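Local coordinates for protein putative GntR-family transcriptional regulator (PDB 3CNV) that probably regulates transcription as a GntR-family repressor or activator whose UTRA domain is expected to sense a small effector molecule, at residues Val98-Arg102 against Tyr136-Asp140; Ile50-Leu54 against Glu115-Leu119; Arg27-Ala31 against Ala43-Thr49. One frame throughout, in Å; residues are numbered along the deposited sequence.

Contact 1 of 3, residues Val98-Arg102 against Tyr136-Asp140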
loop_
_atom_site.group_PDB
_atom_site.type_symbol
_atom_site.label_atom_id
_atom_site.label_comp_id
_atom_site.label_asym_id
_atom_site.label_seq_id
_atom_site.Cartn_x
_atom_site.Cartn_y
_atom_site.Cartn_z
ATOM N N VAL C 98 -18.316 12.155 -5.907
ATOM C CA VAL C 98 -17.732 10.798 -5.892
ATOM C C VAL C 98 -16.255 10.808 -5.493
ATOM O O VAL C 98 -15.435 11.306 -6.217
ATOM C CB VAL C 98 -17.961 10.161 -7.271
ATOM C CG1 VAL C 98 -17.237 8.813 -7.386
ATOM C CG2 VAL C 98 -19.478 10.063 -7.517
ATOM N N SER C 99 -15.945 10.319 -4.276
ATOM C CA SER C 99 -14.575 10.270 -3.748
ATOM C C SER C 99 -14.149 8.841 -3.627
ATOM O O SER C 99 -14.826 8.034 -3.022
ATOM C CB SER C 99 -14.409 10.828 -2.326
ATOM O OG SER C 99 -14.869 12.142 -2.209
HETATM N N MSE C 100 -13.029 8.549 -4.248
HETATM C CA MSE C 100 -12.474 7.184 -4.243
HETATM C C MSE C 100 -11.626 6.920 -2.980
HETATM O O MSE C 100 -10.678 7.677 -2.610
HETATM C CB MSE C 100 -11.650 6.954 -5.485
HETATM C CG MSE C 100 -12.253 7.410 -6.786
HETATM SE SE MSE C 100 -13.971 6.527 -7.118
HETATM C CE MSE C 100 -14.314 7.388 -8.907
ATOM N N VAL C 101 -11.939 5.817 -2.322
ATOM C CA VAL C 101 -11.227 5.390 -1.146
ATOM C C VAL C 101 -10.190 4.317 -1.429
ATOM O O VAL C 101 -9.199 4.193 -0.707
ATOM C CB VAL C 101 -12.249 4.888 -0.046
ATOM C CG1 VAL C 101 -13.279 5.948 0.184
ATOM C CG2 VAL C 101 -12.922 3.637 -0.491
ATOM N N ARG C 102 -10.390 3.569 -2.506
ATOM C CA ARG C 102 -9.500 2.487 -2.893
ATOM C C ARG C 102 -9.502 2.306 -4.373
ATOM O O ARG C 102 -10.518 2.517 -5.034
ATOM C CB ARG C 102 -10.009 1.102 -2.290
ATOM C CG ARG C 102 -8.962 -0.022 -2.402
ATOM C CD ARG C 102 -9.494 -1.381 -1.843
ATOM N NE ARG C 102 -10.167 -2.264 -2.805
ATOM C CZ ARG C 102 -11.463 -2.521 -2.736
ATOM N NH1 ARG C 102 -12.176 -1.960 -1.781
ATOM N NH2 ARG C 102 -12.055 -3.353 -3.573
ATOM N N TYR C 136 -13.068 2.458 -6.231
ATOM C CA TYR C 136 -14.186 2.250 -5.323
ATOM C C TYR C 136 -14.439 3.470 -4.443
ATOM O O TYR C 136 -13.533 4.166 -4.027
ATOM C CB TYR C 136 -13.955 0.993 -4.425
ATOM C CG TYR C 136 -13.846 -0.308 -5.182
ATOM C CD1 TYR C 136 -14.935 -1.120 -5.333
ATOM C CD2 TYR C 136 -12.654 -0.707 -5.773
ATOM C CE1 TYR C 136 -14.859 -2.292 -6.082
ATOM C CE2 TYR C 136 -12.563 -1.903 -6.499
ATOM C CZ TYR C 136 -13.675 -2.649 -6.680
ATOM O OH TYR C 136 -13.665 -3.823 -7.417
ATOM N N THR C 137 -15.703 3.728 -4.198
ATOM C CA THR C 137 -16.100 4.683 -3.201
ATOM C C THR C 137 -16.388 3.869 -1.948
ATOM O O THR C 137 -16.304 2.628 -1.929
ATOM C CB THR C 137 -17.362 5.539 -3.617
ATOM O OG1 THR C 137 -18.545 4.712 -3.762
ATOM C CG2 THR C 137 -17.149 6.234 -4.924
ATOM N N TYR C 138 -16.735 4.573 -0.910
ATOM C CA TYR C 138 -17.304 3.942 0.331
ATOM C C TYR C 138 -18.293 2.756 0.171
ATOM O O TYR C 138 -19.209 2.737 -0.632
ATOM C CB TYR C 138 -17.818 5.084 1.262
ATOM C CG TYR C 138 -16.597 5.873 1.816
ATOM C CD1 TYR C 138 -15.775 5.325 2.831
ATOM C CD2 TYR C 138 -16.245 7.114 1.323
ATOM C CE1 TYR C 138 -14.641 6.004 3.329
ATOM C CE2 TYR C 138 -15.092 7.809 1.806
ATOM C CZ TYR C 138 -14.295 7.243 2.811
ATOM O OH TYR C 138 -13.154 7.880 3.305
ATOM N N GLY C 139 -18.059 1.749 0.979
ATOM C CA GLY C 139 -18.940 0.609 0.994
ATOM C C GLY C 139 -18.577 -0.347 -0.108
ATOM O O GLY C 139 -19.381 -1.195 -0.482
ATOM N N ASP C 140 -17.375 -0.190 -0.638
ATOM C CA ASP C 140 -16.850 -1.063 -1.733
ATOM C C ASP C 140 -17.684 -0.999 -3.014
ATOM O O ASP C 140 -17.976 -2.041 -3.698
ATOM C CB ASP C 140 -16.749 -2.528 -1.254
ATOM C CG ASP C 140 -15.535 -2.744 -0.398
ATOM O OD1 ASP C 140 -14.461 -2.241 -0.801
ATOM O OD2 ASP C 140 -15.669 -3.358 0.671
#

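Contact 2 of 3, residues Ile50-Leu54 against Glu115-Leu119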
loop_
_atom_site.group_PDB
_atom_site.type_symbol
_atom_site.label_atom_id
_atom_site.label_comp_id
_atom_site.label_asym_id
_atom_site.label_seq_id
_atom_site.Cartn_x
_atom_site.Cartn_y
_atom_site.Cartn_z
ATOM N N ILE C 50 -14.743 7.977 -21.494
ATOM C CA ILE C 50 -13.801 9.001 -21.871
ATOM C C ILE C 50 -12.470 8.357 -22.237
ATOM O O ILE C 50 -11.997 7.406 -21.590
ATOM C CB ILE C 50 -13.551 9.930 -20.640
ATOM C CG1 ILE C 50 -14.893 10.486 -20.086
ATOM C CG2 ILE C 50 -12.492 11.008 -20.950
ATOM C CD1 ILE C 50 -14.743 11.153 -18.700
ATOM N N ARG C 51 -11.903 8.845 -23.317
ATOM C CA ARG C 51 -10.481 8.666 -23.612
ATOM C C ARG C 51 -9.711 9.955 -23.411
ATOM O O ARG C 51 -10.115 11.039 -23.893
ATOM C CB ARG C 51 -10.282 8.138 -25.025
ATOM C CG ARG C 51 -8.794 7.897 -25.275
ATOM C CD ARG C 51 -8.520 7.235 -26.538
ATOM N NE ARG C 51 -8.811 5.821 -26.429
ATOM C CZ ARG C 51 -8.499 4.962 -27.378
ATOM N NH1 ARG C 51 -7.884 5.415 -28.491
ATOM N NH2 ARG C 51 -8.784 3.671 -27.204
ATOM N N ARG C 52 -8.609 9.870 -22.681
ATOM C CA ARG C 52 -7.742 11.066 -22.567
ATOM C C ARG C 52 -6.271 10.764 -22.685
ATOM O O ARG C 52 -5.825 9.662 -22.433
ATOM C CB ARG C 52 -8.032 11.849 -21.288
ATOM C CG ARG C 52 -7.782 11.204 -20.095
ATOM C CD ARG C 52 -6.352 11.476 -19.624
ATOM N NE ARG C 52 -6.282 10.897 -18.318
ATOM C CZ ARG C 52 -6.619 11.508 -17.194
ATOM N NH1 ARG C 52 -6.932 12.789 -17.207
ATOM N NH2 ARG C 52 -6.554 10.837 -16.053
ATOM N N GLN C 53 -5.532 11.800 -23.031
ATOM C CA GLN C 53 -4.075 11.720 -23.083
ATOM C C GLN C 53 -3.476 12.574 -21.957
ATOM O O GLN C 53 -3.759 13.764 -21.820
ATOM C CB GLN C 53 -3.624 12.211 -24.499
ATOM C CG GLN C 53 -2.105 12.199 -24.840
ATOM C CD GLN C 53 -1.796 13.042 -26.047
ATOM O OE1 GLN C 53 -1.845 14.245 -25.993
ATOM N NE2 GLN C 53 -1.443 12.400 -27.148
ATOM N N LEU C 54 -2.608 11.968 -21.179
ATOM C CA LEU C 54 -1.676 12.707 -20.331
ATOM C C LEU C 54 -0.346 12.875 -21.000
ATOM O O LEU C 54 0.226 11.946 -21.609
ATOM C CB LEU C 54 -1.459 11.984 -18.980
ATOM C CG LEU C 54 -2.688 11.875 -18.107
ATOM C CD1 LEU C 54 -2.246 11.076 -16.838
ATOM C CD2 LEU C 54 -3.420 13.241 -17.723
ATOM N N GLU C 115 -3.594 1.337 -33.050
ATOM C CA GLU C 115 -4.453 2.523 -32.699
ATOM C C GLU C 115 -3.771 3.434 -31.641
ATOM O O GLU C 115 -3.848 4.672 -31.706
ATOM C CB GLU C 115 -5.856 2.090 -32.169
ATOM C CG GLU C 115 -6.663 3.225 -31.390
ATOM C CD GLU C 115 -7.986 2.729 -30.733
ATOM O OE1 GLU C 115 -7.965 2.000 -29.704
ATOM O OE2 GLU C 115 -9.072 3.072 -31.251
ATOM N N ILE C 116 -3.119 2.797 -30.664
ATOM C CA ILE C 116 -2.483 3.520 -29.553
ATOM C C ILE C 116 -1.140 4.136 -29.910
ATOM O O ILE C 116 -0.829 5.260 -29.505
ATOM C CB ILE C 116 -2.349 2.632 -28.319
ATOM C CG1 ILE C 116 -3.752 2.255 -27.829
ATOM C CG2 ILE C 116 -1.544 3.323 -27.132
ATOM C CD1 ILE C 116 -4.562 3.424 -27.396
ATOM N N ALA C 117 -0.371 3.432 -30.718
ATOM C CA ALA C 117 1.001 3.829 -30.979
ATOM C C ALA C 117 1.122 5.329 -31.384
ATOM O O ALA C 117 1.855 6.071 -30.736
ATOM C CB ALA C 117 1.643 2.909 -31.988
ATOM N N PRO C 118 0.353 5.798 -32.399
ATOM C CA PRO C 118 0.533 7.199 -32.809
ATOM C C PRO C 118 0.058 8.209 -31.750
ATOM O O PRO C 118 0.472 9.348 -31.742
ATOM C CB PRO C 118 -0.306 7.318 -34.084
ATOM C CG PRO C 118 -1.288 6.184 -34.037
ATOM C CD PRO C 118 -0.699 5.102 -33.172
ATOM N N LEU C 119 -0.779 7.777 -30.824
ATOM C CA LEU C 119 -1.225 8.694 -29.784
ATOM C C LEU C 119 -0.132 8.909 -28.705
ATOM O O LEU C 119 -0.211 9.844 -27.893
ATOM C CB LEU C 119 -2.528 8.197 -29.171
ATOM C CG LEU C 119 -3.684 8.000 -30.140
ATOM C CD1 LEU C 119 -4.873 7.371 -29.393
ATOM C CD2 LEU C 119 -4.055 9.359 -30.804
#

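Contact 3 of 3, residues Arg27-Ala31 against Ala43-Thr49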
loop_
_atom_site.group_PDB
_atom_site.type_symbol
_atom_site.label_atom_id
_atom_site.label_comp_id
_atom_site.label_asym_id
_atom_site.label_seq_id
_atom_site.Cartn_x
_atom_site.Cartn_y
_atom_site.Cartn_z
ATOM N N ARG C 27 -18.207 9.783 -24.934
ATOM C CA ARG C 27 -19.434 9.198 -25.504
ATOM C C ARG C 27 -20.181 8.479 -24.390
ATOM O O ARG C 27 -19.567 8.038 -23.445
ATOM C CB ARG C 27 -19.136 8.057 -26.516
ATOM C CG ARG C 27 -18.587 8.439 -27.747
ATOM C CD ARG C 27 -18.421 7.176 -28.598
ATOM N NE ARG C 27 -17.469 6.272 -27.955
ATOM C CZ ARG C 27 -17.370 4.966 -28.208
ATOM N NH1 ARG C 27 -18.180 4.384 -29.088
ATOM N NH2 ARG C 27 -16.463 4.237 -27.566
ATOM N N ARG C 28 -21.481 8.317 -24.574
ATOM C CA ARG C 28 -22.240 7.385 -23.755
ATOM C C ARG C 28 -22.504 6.135 -24.583
ATOM O O ARG C 28 -22.694 6.214 -25.774
ATOM C CB ARG C 28 -23.516 8.024 -23.221
ATOM C CG ARG C 28 -23.169 8.944 -22.078
ATOM C CD ARG C 28 -24.244 9.957 -21.810
ATOM N NE ARG C 28 -24.122 10.595 -20.491
ATOM C CZ ARG C 28 -23.284 11.590 -20.204
ATOM N NH1 ARG C 28 -22.466 12.092 -21.132
ATOM N NH2 ARG C 28 -23.273 12.094 -18.978
ATOM N N LEU C 29 -22.452 4.993 -23.931
ATOM C CA LEU C 29 -22.759 3.742 -24.570
ATOM C C LEU C 29 -23.242 2.654 -23.640
ATOM O O LEU C 29 -23.199 2.765 -22.419
ATOM C CB LEU C 29 -21.577 3.231 -25.372
ATOM C CG LEU C 29 -20.195 3.308 -24.739
ATOM C CD1 LEU C 29 -19.829 2.085 -23.905
ATOM C CD2 LEU C 29 -19.176 3.538 -25.922
ATOM N N ARG C 30 -23.722 1.584 -24.255
ATOM C CA ARG C 30 -24.152 0.384 -23.508
ATOM C C ARG C 30 -22.882 -0.254 -22.970
ATOM O O ARG C 30 -21.946 -0.487 -23.726
ATOM C CB ARG C 30 -24.901 -0.584 -24.418
ATOM C CG ARG C 30 -25.393 -1.875 -23.731
ATOM C CD ARG C 30 -26.121 -2.770 -24.700
ATOM N NE ARG C 30 -26.514 -4.038 -24.105
ATOM C CZ ARG C 30 -27.761 -4.417 -23.877
ATOM N NH1 ARG C 30 -28.767 -3.636 -24.226
ATOM N NH2 ARG C 30 -28.012 -5.609 -23.342
ATOM N N ALA C 31 -22.844 -0.524 -21.668
ATOM C CA ALA C 31 -21.695 -1.177 -21.059
ATOM C C ALA C 31 -21.371 -2.502 -21.795
ATOM O O ALA C 31 -22.239 -3.359 -21.846
ATOM C CB ALA C 31 -21.975 -1.449 -19.510
ATOM N N ALA C 43 -27.183 -5.624 -16.854
ATOM C CA ALA C 43 -26.943 -5.724 -18.278
ATOM C C ALA C 43 -27.712 -4.626 -18.968
ATOM O O ALA C 43 -28.896 -4.402 -18.732
ATOM C CB ALA C 43 -27.371 -7.145 -18.834
ATOM N N GLY C 44 -27.014 -3.927 -19.826
ATOM C CA GLY C 44 -27.669 -3.010 -20.695
ATOM C C GLY C 44 -27.566 -1.636 -20.151
ATOM O O GLY C 44 -28.027 -0.713 -20.757
ATOM N N GLU C 45 -26.969 -1.510 -18.977
ATOM C CA GLU C 45 -26.783 -0.180 -18.401
ATOM C C GLU C 45 -25.827 0.648 -19.231
ATOM O O GLU C 45 -24.850 0.144 -19.778
ATOM C CB GLU C 45 -26.329 -0.193 -16.927
ATOM C CG GLU C 45 -27.417 -0.568 -15.959
ATOM C CD GLU C 45 -27.102 -0.071 -14.537
ATOM O OE1 GLU C 45 -26.605 1.074 -14.404
ATOM O OE2 GLU C 45 -27.329 -0.810 -13.571
ATOM N N THR C 46 -26.178 1.918 -19.325
ATOM C CA THR C 46 -25.384 2.933 -19.993
ATOM C C THR C 46 -24.240 3.394 -19.102
ATOM O O THR C 46 -24.396 3.544 -17.900
ATOM C CB THR C 46 -26.300 4.121 -20.433
ATOM O OG1 THR C 46 -27.214 3.645 -21.468
ATOM C CG2 THR C 46 -25.508 5.260 -20.895
ATOM N N VAL C 47 -23.086 3.561 -19.747
ATOM C CA VAL C 47 -21.865 4.108 -19.160
ATOM C C VAL C 47 -21.358 5.294 -19.995
ATOM O O VAL C 47 -21.550 5.380 -21.174
ATOM C CB VAL C 47 -20.709 3.059 -18.968
ATOM C CG1 VAL C 47 -21.138 1.947 -17.897
ATOM C CG2 VAL C 47 -20.302 2.452 -20.293
ATOM N N VAL C 48 -20.766 6.242 -19.316
ATOM C CA VAL C 48 -20.025 7.298 -19.998
ATOM C C VAL C 48 -18.619 6.773 -20.165
ATOM O O VAL C 48 -18.026 6.192 -19.228
ATOM C CB VAL C 48 -19.919 8.568 -19.156
ATOM C CG1 VAL C 48 -19.098 9.703 -19.949
ATOM C CG2 VAL C 48 -21.266 9.029 -18.762
ATOM N N THR C 49 -18.087 6.966 -21.352
ATOM C CA THR C 49 -16.705 6.656 -21.566
ATOM C C THR C 49 -15.933 7.852 -22.070
ATOM O O THR C 49 -16.377 8.619 -22.909
ATOM C CB THR C 49 -16.523 5.418 -22.520
ATOM O OG1 THR C 49 -15.188 4.877 -22.348
ATOM C CG2 THR C 49 -16.796 5.820 -24.011
HETATM O O HOH W 1 -28.633 -0.556 -23.664
#

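Contact 1 of 3, residues Val98-Arg102 against Tyr136-Asp140
The guanidinium of Arg102 lies over the ring of Tyr136, and its side chain can be followed outward from the sheet. CB leaves on the same face as CB of Tyr136. CG stands anti to the backbone N (chi1 -168°), which sends the chain alongside the tyrosine, and a turn at chi3 lays the flat end on the ring. NE makes a salt bridge with Asp104. Arg102 CZ sits 4.1 Å from the Tyr136 ring centroid with the two planes only 20° apart, a cation-pi stack, and Arg102 NH2 lies over the ring face, displaced toward its CD2-CE2 side, 3.3 Å from Tyr136 CE2. Arg102 NH1 makes a salt bridge to Asp140 OD1 (2.5 Å), which lies close to the guanidinium plane. An arginine suits this place because its flat cation can stack and pair with acids at once. Further along the segment, Thr137 CG2 meets Val98 CG1 (3.6 Å) and SE of selenomethionine Met100 (3.9 Å), beside Met143. Ala9 and Arg158 of a second subunit pack on Tyr138 and Val101. Val101 N donates to Tyr136 O (2.9 Å), while Tyr136 N donates to Arg102 O (2.8 Å): two residues facing one, the classic beta bulge, where strand 102-111, outermost within this chain, begins.

Contact 2 of 3, residues Ile50-Leu54 against Glu115-Leu119
Arg51 and Glu115 approach each other from opposite directions to form a salt bridge between strand 46-56 and the turn that leads into helix 117-120. Arg51 NH2 donates to Glu115 OE1 at 3.1 Å, and the bond is nearly straight (167° at the hydrogen). The oxygen lies within the guanidinium plane, yet the donor comes to it from well above the carboxylate plane, the two flat groups being almost perpendicular. A single N-H, that of Arg51 NH2, makes the bond to Glu115; Arg51 NH1 stays 3.6 Å from Glu115 OE1. Two apolar tips also touch the cation: Ile116 CD1 lies over one guanidinium face, 4.0 Å from Arg51 NH1, and Leu119 CD1 approaches that nitrogen obliquely at 3.7 Å. Two residues further along the strand, on the same side of the sheet, Gln53 NE2 donates to Leu119 O at 2.9 Å, in the carbonyl plane though with a bent angle of 139° at the hydrogen.

The second shell sets these groups. Arg51 CG is anti to the backbone N (chi1 -177°), which carries the chain out from the strand before it bends at chi3 toward Glu115, and NE is held by a salt bridge to Asp65. Gln53 OE1 accepts from Arg22 NH2, which fixes which end of the amide faces the helix; glutamine suits the spot because it can accept and donate at once. On the other side, Leu119 N bonds to Ile116 O at 2.8 Å, Ser113 OG bonds to Ile116 N, and Leu119 also packs on Ile63.

With Asp65 and Glu115 both near it, the positive charge of Arg51 is probably well balanced, and the turn and the short helix it leads into are tied to the sheet by one ionic and one neutral polar bond, with aliphatic groups lying between them.

Contact 3 of 3, residues Arg27-Ala31 against Ala43-Thr49
Residues Arg27-Arg30 run antiparallel to Thr46-Thr49, the short strand axes 4.5 Å apart at closest, with Arg27-Thr49 and Leu29-Val47 as hydrogen-bonded pairs and Arg28-Val48 and Arg30-Thr46 as non-hydrogen-bonded ones. The ladder is regular: Thr49 N donates to Arg27 O at 2.8 Å, Leu29 and Val47 exchange two bonds, and Ala31 N continues the series to Glu45 O at 2.8 Å after the strand pairing ends.

On the face carrying Leu29, Val47 and Thr49, apolar branches touch. Leu29 CG sits between its backbone N and carbonyl carbon (chi1 44°), and its methyls fork, CD1 to Val47 CG2 at 3.7 Å and CD2 to Thr49 CG2 at 3.8 Å. CD2 also lies over the guanidinium face of Arg27. Small Ala31 fits the end of the row, its CB 3.9 Å from Val47 CG1. Beta-branched Val47 and Thr49 suit an extended chain; Trp67 of the adjoining strand touches both, and Thr49 OG1 bonds to Leu66 O.

On the reverse face Arg28 runs alongside Val48 and lays its guanidinium on the methyl, Arg28 CZ 3.6 Å from Val48 CG2, while NH1 bonds to Leu76 O. Arg30 extends along the loop and rests flat on Gly44, Arg30 CZ 3.5 Å from Gly44 CA. Glycine suits this site, where phi is positive (99°) and the Arg30 guanidinium lies directly on its CA. A water donates to Gly44 O and weakly accepts from Arg30 NH1.

The arginines thus use their flat faces against carbon, while N-H groups of Arg28 serve the Leu76 carbonyl and, weakly, Arg30 serves water, which lets charged residues cover the aliphatic end of an antiparallel strand pair.

How the contacts relate
All three contacts reach the six-stranded antiparallel sheet of the UTRA domain. Contacts 2 and 3 share strand 46-56, and their segments 43-49 and 50-54 adjoin in sequence, though their centres lie 20 Å apart: contact 3 pairs that strand with strand 20-30, outermost within this chain, and contact 2 sets a short helix against it. Contact 1 is at the other outermost strand, 102-111, with its centre 26 Å from that of contact 2 and 20 Å from that of contact 3; the nearest atoms are about 11 Å apart in each case. Arg52, between Arg51 and Gln53 of contact 2, binds a citrate, probably from the crystallisation liquor, a position consistent with an effector pocket. Contact 1 alone touches other subunits.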